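Local atomic coordinates of uncharacterized protein (PDB entry 4JZA), a protein that probably removes the 3-phosphate from phosphatidylinositol 3-phosphate, acting as a Legionella phosphoinositide phosphatase in lipid metabolism between pathogen and host. Residues Asn690-Leu701 against Val798-Phe809; Leu707-Arg716 against Ser769-Val777. One frame throughout, in Å; residues are numbered along the deposited sequence.

Contact 1: Asn690-Leu701 against Val798-Phe809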
loop_
_atom_site.group_PDB
_atom_site.type_symbol
_atom_site.label_atom_id
_atom_site.label_comp_id
_atom_site.label_asym_id
_atom_site.label_seq_id
_atom_site.Cartn_x
_atom_site.Cartn_y
_atom_site.Cartn_z
ATOM N N ASN A 690 8.563 24.613 -32.117
ATOM C CA ASN A 690 8.225 25.818 -31.350
ATOM C C ASN A 690 9.378 26.442 -30.605
ATOM O O ASN A 690 9.556 27.680 -30.637
ATOM C CB ASN A 690 7.100 25.553 -30.387
ATOM C CG ASN A 690 5.769 25.585 -31.083
ATOM O OD1 ASN A 690 5.642 26.204 -32.141
ATOM N ND2 ASN A 690 4.788 24.895 -30.543
ATOM N N CYS A 691 10.189 25.612 -29.956
ATOM C CA CYS A 691 11.327 26.148 -29.230
ATOM C C CYS A 691 12.223 26.929 -30.168
ATOM O O CYS A 691 12.742 27.993 -29.752
ATOM C CB CYS A 691 12.104 25.054 -28.485
ATOM S SG CYS A 691 11.205 24.499 -27.031
ATOM N N THR A 692 12.374 26.429 -31.414
ATOM C CA THR A 692 13.228 27.093 -32.407
ATOM C C THR A 692 12.685 28.459 -32.824
ATOM O O THR A 692 13.440 29.417 -32.942
ATOM C CB THR A 692 13.496 26.190 -33.626
ATOM O OG1 THR A 692 14.299 25.083 -33.195
ATOM C CG2 THR A 692 14.285 26.918 -34.708
ATOM N N LYS A 693 11.376 28.555 -33.011
ATOM C CA LYS A 693 10.743 29.828 -33.360
ATOM C C LYS A 693 10.951 30.822 -32.254
ATOM O O LYS A 693 11.301 31.965 -32.507
ATOM C CB LYS A 693 9.228 29.673 -33.615
ATOM C CG LYS A 693 8.838 28.715 -34.735
ATOM C CD LYS A 693 7.331 28.614 -34.898
ATOM C CE LYS A 693 6.974 27.473 -35.817
ATOM N NZ LYS A 693 5.769 27.874 -36.579
ATOM N N LEU A 694 10.711 30.377 -31.033
ATOM C CA LEU A 694 10.867 31.219 -29.841
ATOM C C LEU A 694 12.309 31.640 -29.687
ATOM O O LEU A 694 12.592 32.832 -29.458
ATOM C CB LEU A 694 10.426 30.483 -28.578
ATOM C CG LEU A 694 8.925 30.297 -28.392
ATOM C CD1 LEU A 694 8.686 29.406 -27.184
ATOM C CD2 LEU A 694 8.258 31.628 -28.188
ATOM N N TYR A 695 13.216 30.674 -29.867
ATOM C CA TYR A 695 14.651 30.951 -29.817
ATOM C C TYR A 695 15.062 31.966 -30.888
ATOM O O TYR A 695 15.596 33.009 -30.566
ATOM C CB TYR A 695 15.464 29.656 -29.942
ATOM C CG TYR A 695 16.926 29.822 -29.628
ATOM C CD1 TYR A 695 17.391 29.654 -28.329
ATOM C CD2 TYR A 695 17.838 30.144 -30.622
ATOM C CE1 TYR A 695 18.726 29.800 -28.021
ATOM C CE2 TYR A 695 19.177 30.321 -30.323
ATOM C CZ TYR A 695 19.610 30.158 -29.021
ATOM O OH TYR A 695 20.928 30.341 -28.725
ATOM N N ASP A 696 14.802 31.697 -32.150
ATOM C CA ASP A 696 15.222 32.666 -33.182
ATOM C C ASP A 696 14.703 34.103 -32.918
ATOM O O ASP A 696 15.475 35.069 -32.918
ATOM C CB ASP A 696 14.825 32.176 -34.607
ATOM C CG ASP A 696 15.496 30.844 -34.969
ATOM O OD1 ASP A 696 16.616 30.547 -34.459
ATOM O OD2 ASP A 696 14.880 30.074 -35.733
ATOM N N ALA A 697 13.396 34.242 -32.725
ATOM C CA ALA A 697 12.802 35.550 -32.396
ATOM C C ALA A 697 13.478 36.203 -31.195
ATOM O O ALA A 697 13.846 37.342 -31.250
ATOM C CB ALA A 697 11.294 35.425 -32.151
ATOM N N LEU A 698 13.681 35.464 -30.132
ATOM C CA LEU A 698 14.394 36.002 -28.979
ATOM C C LEU A 698 15.854 36.380 -29.231
ATOM O O LEU A 698 16.336 37.402 -28.694
ATOM C CB LEU A 698 14.296 35.046 -27.822
ATOM C CG LEU A 698 14.715 35.579 -26.466
ATOM C CD1 LEU A 698 14.031 36.872 -26.048
ATOM C CD2 LEU A 698 14.466 34.464 -25.442
ATOM N N HIS A 699 16.536 35.592 -30.065
ATOM C CA HIS A 699 17.923 35.841 -30.384
ATOM C C HIS A 699 18.010 37.222 -30.972
ATOM O O HIS A 699 18.865 37.999 -30.584
ATOM C CB HIS A 699 18.490 34.786 -31.334
ATOM C CG HIS A 699 19.974 34.851 -31.497
ATOM N ND1 HIS A 699 20.580 35.585 -32.500
ATOM C CD2 HIS A 699 20.974 34.284 -30.791
ATOM C CE1 HIS A 699 21.890 35.464 -32.403
ATOM N NE2 HIS A 699 22.155 34.684 -31.373
ATOM N N SER A 700 17.146 37.563 -31.915
ATOM C CA SER A 700 17.271 38.885 -32.543
ATOM C C SER A 700 16.946 39.960 -31.563
ATOM O O SER A 700 17.706 40.918 -31.420
ATOM C CB SER A 700 16.358 39.046 -33.732
ATOM O OG SER A 700 16.224 37.826 -34.392
ATOM N N LEU A 701 15.820 39.798 -30.877
ATOM C CA LEU A 701 15.355 40.831 -29.939
ATOM C C LEU A 701 16.355 41.133 -28.783
ATOM O O LEU A 701 16.671 42.291 -28.500
ATOM C CB LEU A 701 13.987 40.435 -29.369
ATOM C CG LEU A 701 13.394 41.370 -28.315
ATOM C CD1 LEU A 701 13.311 42.758 -28.876
ATOM C CD2 LEU A 701 12.022 40.962 -27.881
ATOM N N VAL A 798 2.936 30.800 -28.925
ATOM C CA VAL A 798 4.161 30.975 -29.684
ATOM C C VAL A 798 3.922 32.007 -30.805
ATOM O O VAL A 798 4.685 32.977 -30.937
ATOM C CB VAL A 798 4.655 29.646 -30.265
ATOM C CG1 VAL A 798 5.780 29.849 -31.276
ATOM C CG2 VAL A 798 5.133 28.763 -29.158
ATOM N N SER A 799 2.881 31.784 -31.595
ATOM C CA SER A 799 2.503 32.688 -32.689
ATOM C C SER A 799 2.504 34.159 -32.235
ATOM O O SER A 799 3.182 35.015 -32.812
ATOM C CB SER A 799 1.105 32.334 -33.206
ATOM O OG SER A 799 1.022 32.553 -34.597
ATOM N N THR A 800 1.764 34.431 -31.171
ATOM C CA THR A 800 1.610 35.780 -30.662
ATOM C C THR A 800 2.910 36.372 -30.124
ATOM O O THR A 800 3.244 37.545 -30.329
ATOM C CB THR A 800 0.630 35.735 -29.497
ATOM O OG1 THR A 800 -0.557 35.087 -29.913
ATOM C CG2 THR A 800 0.274 37.121 -28.978
ATOM N N THR A 801 3.633 35.546 -29.400
ATOM C CA THR A 801 4.893 35.951 -28.824
ATOM C C THR A 801 5.895 36.269 -29.941
ATOM O O THR A 801 6.564 37.296 -29.865
ATOM C CB THR A 801 5.459 34.831 -27.936
ATOM O OG1 THR A 801 4.551 34.530 -26.864
ATOM C CG2 THR A 801 6.826 35.233 -27.396
ATOM N N VAL A 802 5.997 35.419 -30.980
ATOM C CA VAL A 802 6.929 35.687 -32.072
ATOM C C VAL A 802 6.514 36.984 -32.762
ATOM O O VAL A 802 7.358 37.788 -33.139
ATOM C CB VAL A 802 7.063 34.523 -33.104
ATOM C CG1 VAL A 802 7.952 34.917 -34.275
ATOM C CG2 VAL A 802 7.662 33.284 -32.452
ATOM N N GLU A 803 5.230 37.211 -32.915
ATOM C CA GLU A 803 4.800 38.419 -33.599
ATOM C C GLU A 803 5.185 39.618 -32.798
ATOM O O GLU A 803 5.744 40.595 -33.339
ATOM C CB GLU A 803 3.302 38.426 -33.927
ATOM C CG GLU A 803 3.048 38.286 -35.428
ATOM C CD GLU A 803 1.637 37.780 -35.772
ATOM O OE1 GLU A 803 0.805 37.590 -34.843
ATOM O OE2 GLU A 803 1.350 37.598 -36.990
ATOM N N GLU A 804 4.923 39.534 -31.495
ATOM C CA GLU A 804 5.188 40.639 -30.636
ATOM C C GLU A 804 6.687 40.906 -30.571
ATOM O O GLU A 804 7.122 42.053 -30.704
ATOM C CB GLU A 804 4.621 40.382 -29.279
ATOM C CG GLU A 804 5.077 41.366 -28.223
ATOM C CD GLU A 804 4.202 41.271 -26.999
ATOM O OE1 GLU A 804 4.652 40.867 -25.868
ATOM O OE2 GLU A 804 3.004 41.568 -27.195
ATOM N N TRP A 805 7.498 39.867 -30.420
ATOM C CA TRP A 805 8.942 40.109 -30.353
ATOM C C TRP A 805 9.484 40.573 -31.679
ATOM O O TRP A 805 10.367 41.406 -31.708
ATOM C CB TRP A 805 9.715 38.874 -29.899
ATOM C CG TRP A 805 9.437 38.461 -28.476
ATOM C CD1 TRP A 805 8.855 39.198 -27.503
ATOM C CD2 TRP A 805 9.751 37.205 -27.896
ATOM N NE1 TRP A 805 8.768 38.471 -26.346
ATOM C CE2 TRP A 805 9.321 37.239 -26.565
ATOM C CE3 TRP A 805 10.369 36.063 -28.370
ATOM C CZ2 TRP A 805 9.484 36.170 -25.711
ATOM C CZ3 TRP A 805 10.537 35.017 -27.510
ATOM C CH2 TRP A 805 10.093 35.081 -26.192
ATOM N N THR A 806 8.962 40.044 -32.776
ATOM C CA THR A 806 9.457 40.444 -34.073
ATOM C C THR A 806 9.192 41.930 -34.292
ATOM O O THR A 806 10.047 42.625 -34.783
ATOM C CB THR A 806 8.878 39.555 -35.175
ATOM O OG1 THR A 806 9.366 38.208 -35.002
ATOM C CG2 THR A 806 9.309 40.037 -36.497
ATOM N N LYS A 807 8.028 42.415 -33.889
ATOM C CA LYS A 807 7.717 43.832 -34.011
ATOM C C LYS A 807 8.668 44.737 -33.211
ATOM O O LYS A 807 9.266 45.690 -33.750
ATOM C CB LYS A 807 6.318 44.086 -33.531
ATOM C CG LYS A 807 5.463 44.757 -34.573
ATOM C CD LYS A 807 4.287 43.831 -34.938
ATOM C CE LYS A 807 3.315 44.467 -35.933
ATOM N NZ LYS A 807 1.900 44.310 -35.478
ATOM N N LEU A 808 8.824 44.436 -31.927
ATOM C CA LEU A 808 9.829 45.111 -31.108
ATOM C C LEU A 808 11.193 45.125 -31.760
ATOM O O LEU A 808 11.833 46.134 -31.742
ATOM C CB LEU A 808 9.930 44.480 -29.731
ATOM C CG LEU A 808 8.665 44.701 -28.880
ATOM C CD1 LEU A 808 8.615 43.747 -27.681
ATOM C CD2 LEU A 808 8.537 46.145 -28.434
ATOM N N PHE A 809 11.625 44.021 -32.354
ATOM C CA PHE A 809 12.926 43.942 -33.060
ATOM C C PHE A 809 12.992 44.866 -34.279
ATOM O O PHE A 809 13.918 45.666 -34.412
ATOM C CB PHE A 809 13.244 42.486 -33.461
ATOM C CG PHE A 809 14.430 42.355 -34.375
ATOM C CD1 PHE A 809 15.727 42.681 -33.937
ATOM C CD2 PHE A 809 14.263 41.917 -35.678
ATOM C CE1 PHE A 809 16.829 42.585 -34.793
ATOM C CE2 PHE A 809 15.348 41.832 -36.526
ATOM C CZ PHE A 809 16.634 42.163 -36.080
#

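Contact 2: Leu707-Arg716 against Ser769-Val777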
loop_
_atom_site.group_PDB
_atom_site.type_symbol
_atom_site.label_atom_id
_atom_site.label_comp_id
_atom_site.label_asym_id
_atom_site.label_seq_id
_atom_site.Cartn_x
_atom_site.Cartn_y
_atom_site.Cartn_z
ATOM N N LEU A 707 17.056 48.153 -25.670
ATOM C CA LEU A 707 15.628 48.125 -25.398
ATOM C C LEU A 707 15.304 47.799 -23.950
ATOM O O LEU A 707 14.164 47.979 -23.525
ATOM C CB LEU A 707 14.967 47.053 -26.277
ATOM C CG LEU A 707 15.010 47.268 -27.776
ATOM C CD1 LEU A 707 14.291 46.141 -28.502
ATOM C CD2 LEU A 707 14.366 48.615 -28.108
ATOM N N PHE A 708 16.299 47.264 -23.232
ATOM C CA PHE A 708 16.112 46.689 -21.909
ATOM C C PHE A 708 16.555 47.607 -20.784
ATOM O O PHE A 708 16.243 47.355 -19.621
ATOM C CB PHE A 708 16.843 45.344 -21.854
ATOM C CG PHE A 708 16.329 44.371 -22.847
ATOM C CD1 PHE A 708 15.190 43.661 -22.587
ATOM C CD2 PHE A 708 16.969 44.192 -24.055
ATOM C CE1 PHE A 708 14.678 42.779 -23.507
ATOM C CE2 PHE A 708 16.462 43.321 -24.988
ATOM C CZ PHE A 708 15.318 42.616 -24.708
ATOM N N THR A 709 17.298 48.644 -21.163
ATOM C CA THR A 709 17.813 49.687 -20.293
ATOM C C THR A 709 16.641 50.563 -19.911
ATOM O O THR A 709 16.059 51.251 -20.776
ATOM C CB THR A 709 18.869 50.561 -21.050
ATOM O OG1 THR A 709 20.004 49.764 -21.441
ATOM C CG2 THR A 709 19.377 51.682 -20.208
ATOM N N PRO A 710 16.291 50.583 -18.616
ATOM C CA PRO A 710 15.186 51.408 -18.110
ATOM C C PRO A 710 15.560 52.861 -18.060
ATOM O O PRO A 710 16.695 53.178 -18.349
ATOM C CB PRO A 710 14.986 50.869 -16.678
ATOM C CG PRO A 710 16.323 50.373 -16.238
ATOM C CD PRO A 710 17.091 50.017 -17.512
ATOM N N GLN A 711 14.645 53.732 -17.650
ATOM C CA GLN A 711 15.008 55.139 -17.380
ATOM C C GLN A 711 15.935 55.265 -16.145
ATOM O O GLN A 711 16.018 54.352 -15.302
ATOM C CB GLN A 711 13.776 56.016 -17.213
ATOM C CG GLN A 711 12.786 55.822 -18.343
ATOM C CD GLN A 711 11.613 56.770 -18.236
ATOM O OE1 GLN A 711 10.458 56.345 -18.170
ATOM N NE2 GLN A 711 11.900 58.068 -18.218
ATOM N N GLU A 712 16.669 56.381 -16.087
ATOM C CA GLU A 712 17.625 56.657 -15.008
ATOM C C GLU A 712 16.795 57.371 -13.931
ATOM O O GLU A 712 16.309 58.489 -14.142
ATOM C CB GLU A 712 18.854 57.425 -15.571
ATOM C CG GLU A 712 19.591 58.402 -14.658
ATOM C CD GLU A 712 19.231 59.864 -14.902
ATOM O OE1 GLU A 712 19.333 60.678 -13.958
ATOM O OE2 GLU A 712 18.877 60.219 -16.043
ATOM N N GLN A 713 16.575 56.675 -12.813
ATOM C CA GLN A 713 15.488 57.000 -11.874
ATOM C C GLN A 713 16.044 57.624 -10.596
ATOM O O GLN A 713 15.852 57.075 -9.488
ATOM C CB GLN A 713 14.711 55.737 -11.480
ATOM C CG GLN A 713 14.141 54.907 -12.621
ATOM C CD GLN A 713 14.117 53.396 -12.313
ATOM O OE1 GLN A 713 14.970 52.649 -12.814
ATOM N NE2 GLN A 713 13.137 52.947 -11.483
ATOM N N SER A 714 16.716 58.772 -10.749
ATOM C CA SER A 714 17.432 59.447 -9.644
ATOM C C SER A 714 16.780 59.353 -8.237
ATOM O O SER A 714 17.481 58.988 -7.258
ATOM C CB SER A 714 17.729 60.898 -10.021
ATOM O OG SER A 714 18.660 60.898 -11.086
ATOM N N SER A 715 15.467 59.642 -8.160
ATOM C CA SER A 715 14.690 59.638 -6.882
ATOM C C SER A 715 14.711 58.285 -6.099
ATOM O O SER A 715 14.441 58.242 -4.874
ATOM C CB SER A 715 13.237 60.139 -7.093
ATOM O OG SER A 715 12.648 59.642 -8.279
ATOM N N ARG A 716 15.086 57.209 -6.793
ATOM C CA ARG A 716 15.130 55.878 -6.204
ATOM C C ARG A 716 16.507 55.434 -5.694
ATOM O O ARG A 716 16.585 54.504 -4.890
ATOM C CB ARG A 716 14.655 54.889 -7.271
ATOM C CG ARG A 716 14.231 53.528 -6.771
ATOM C CD ARG A 716 14.165 52.572 -7.922
ATOM N NE ARG A 716 13.816 51.217 -7.519
ATOM C CZ ARG A 716 13.730 50.198 -8.378
ATOM N NH1 ARG A 716 13.963 50.425 -9.658
ATOM N NH2 ARG A 716 13.403 48.963 -7.970
ATOM N N SER A 769 9.495 49.421 -13.272
ATOM C CA SER A 769 10.568 50.145 -13.945
ATOM C C SER A 769 11.067 49.492 -15.225
ATOM O O SER A 769 11.903 50.049 -15.907
ATOM C CB SER A 769 11.722 50.312 -12.998
ATOM O OG SER A 769 12.508 49.148 -13.012
ATOM N N ARG A 770 10.589 48.301 -15.528
ATOM C CA ARG A 770 10.997 47.597 -16.744
ATOM C C ARG A 770 10.434 48.257 -17.953
ATOM O O ARG A 770 9.301 48.733 -17.926
ATOM C CB ARG A 770 10.466 46.147 -16.762
ATOM C CG ARG A 770 11.035 45.251 -15.684
ATOM C CD ARG A 770 10.274 43.958 -15.617
ATOM N NE ARG A 770 10.813 43.055 -14.625
ATOM C CZ ARG A 770 10.109 42.064 -14.097
ATOM N NH1 ARG A 770 8.871 41.888 -14.472
ATOM N NH2 ARG A 770 10.620 41.240 -13.183
ATOM N N THR A 771 11.209 48.169 -19.033
ATOM C CA THR A 771 10.799 48.614 -20.366
ATOM C C THR A 771 9.809 47.654 -21.012
ATOM O O THR A 771 9.698 46.516 -20.613
ATOM C CB THR A 771 11.998 48.620 -21.324
ATOM O OG1 THR A 771 12.479 47.280 -21.491
ATOM C CG2 THR A 771 13.114 49.464 -20.832
ATOM N N GLU A 772 9.166 48.114 -22.082
ATOM C CA GLU A 772 8.249 47.350 -22.874
ATOM C C GLU A 772 8.853 45.987 -23.272
ATOM O O GLU A 772 8.197 44.933 -23.147
ATOM C CB GLU A 772 7.900 48.153 -24.109
ATOM C CG GLU A 772 6.605 47.745 -24.810
ATOM C CD GLU A 772 6.415 48.444 -26.173
ATOM O OE1 GLU A 772 5.451 48.125 -26.902
ATOM O OE2 GLU A 772 7.253 49.301 -26.540
ATOM N N ALA A 773 10.100 45.988 -23.725
ATOM C CA ALA A 773 10.702 44.759 -24.211
ATOM C C ALA A 773 10.985 43.757 -23.104
ATOM O O ALA A 773 10.677 42.563 -23.233
ATOM C CB ALA A 773 11.957 45.069 -24.974
ATOM N N THR A 774 11.581 44.218 -22.013
ATOM C CA THR A 774 11.777 43.360 -20.833
ATOM C C THR A 774 10.475 42.716 -20.384
ATOM O O THR A 774 10.422 41.491 -20.168
ATOM C CB THR A 774 12.369 44.150 -19.660
ATOM O OG1 THR A 774 13.676 44.640 -20.017
ATOM C CG2 THR A 774 12.483 43.270 -18.439
ATOM N N ASN A 775 9.406 43.489 -20.307
ATOM C CA ASN A 775 8.084 42.871 -20.003
ATOM C C ASN A 775 7.562 41.902 -21.036
ATOM O O ASN A 775 6.824 40.981 -20.687
ATOM C CB ASN A 775 6.977 43.898 -19.833
ATOM C CG ASN A 775 7.049 44.639 -18.529
ATOM O OD1 ASN A 775 7.684 44.227 -17.541
ATOM N ND2 ASN A 775 6.472 45.784 -18.548
ATOM N N SER A 776 7.874 42.116 -22.307
ATOM C CA SER A 776 7.432 41.172 -23.311
ATOM C C SER A 776 8.260 39.892 -23.213
ATOM O O SER A 776 7.708 38.780 -23.281
ATOM C CB SER A 776 7.518 41.781 -24.691
ATOM O OG SER A 776 7.296 40.815 -25.648
ATOM N N VAL A 777 9.574 40.006 -22.998
ATOM C CA VAL A 777 10.373 38.792 -22.869
ATOM C C VAL A 777 9.951 37.945 -21.634
ATOM O O VAL A 777 9.630 36.770 -21.750
ATOM C CB VAL A 777 11.863 39.138 -22.855
ATOM C CG1 VAL A 777 12.715 37.951 -22.435
ATOM C CG2 VAL A 777 12.281 39.568 -24.255
HETATM O O HOH W 1 13.933 47.039 -18.463
#

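Contact 1: Asn690-Leu701 against Val798-Phe809
W805 is the main bump here: its side chain drops as a knob into the hole formed by L694, A697, L698 and L701, spread over two turns of the facing helix. CG lies anti to the carbonyl carbon (chi1 -66°), which carries the indole across to that helix. L698 CD1 rests over one face of the six-membered ring, 4.3 Å from its centroid, a CH-pi contact. T801 CG2, from the tryptophan's own helix, lies off-centre over the opposite face. At the rim, A697 CB meets CE3 of W805 at 3.9 Å, close to the ring plane, while L701 CD2 comes in obliquely at CD1.

Near N690 and V798, where the two segments begin, V798 fills the hollow between N690, K693 and L694, and its CG2 meets L694 CD1 at 4.1 Å. V802 CG1 fits against A697 CB (4.0 Å). At the other end S700 CB sits over the centre of the F809 ring, 3.6 Å from its centroid, and L701 CD1 reaches L808 CB.

The axes of the two segments run nearly parallel, 21° apart and 9.0 Å at closest. No hydrogen bond spans the two segments, so shape and apolar contact join them; the polar NE1 of W805 turns instead to S776 O, in a weak hydrogen bond that ties this pair to helix 772-782.

Contact 2: Leu707-Arg716 against Ser769-Val777
The F708 ring meets the start of helix 772-782 mainly by its rim. T774 OG1 lies at the edge, in the ring plane, 3.1 Å from F708 CD1, and V777 CG2 approaches near the same plane at CE1. The backbone carbon C of A773 comes in obliquely, and A773 CB is 3.8 Å from F708 CE1. L707 CB, from the ring's own segment, stands off-centre over one face and also packs on A773 CB. A second flat group, the guanidinium of R716, reaches S769 only loosely: S769 OG lies oblique to the guanidinium plane, 3.9 Å from R716 NH1.

T771 makes the direct polar link. Placed between the backbone N and the carbonyl carbon (chi1 64°), its OG1 works in two directions. It donates to L707 O at 2.7 Å, in the carbonyl plane and on a lone pair, with a C=O...donor angle of 142°. It also accepts from T774 N in an almost straight capping bond (168°), making T771 the N-cap of the helix. One hydroxyl therefore closes the helix start and pins the loop to it. A water reinforces the join: it donates to F708 O at 2.6 Å, accepts from T771 N and bonds to T774 OG1. Further along, P710 CB lies against S769 O (3.3 Å) and its CA against the methyl of T771.

Residues 707-710 thus lie against the start of helix 772-782. L707 and V777 both touch L701 of helix 676-702, and L707 also meets S812 of helix 794-817; P730, in the loop before helix 731-740, touches T774.

Both contacts belong to the region assigned to the phosphoinositide phosphatase C-terminal domain, with centres 20 Å apart and about 49 and 54 Å from the centre of the chain. Along the sequence the order is 690-701, 707-716, 769-777, 798-809, so contact 1 brackets contact 2, and the residues between its segments include helices but no strand. Helices 772-782 and 794-817 follow each other and touch directly: E804 OE1 is 2.7 Å from S776 OG, probably a hydrogen bond. L701 CD1 also packs on L707 CD1 at 3.5 Å. Contact 1 thus joins two helices of this helical region, and contact 2 fastens the loop after the first of them to the start of helix 772-782.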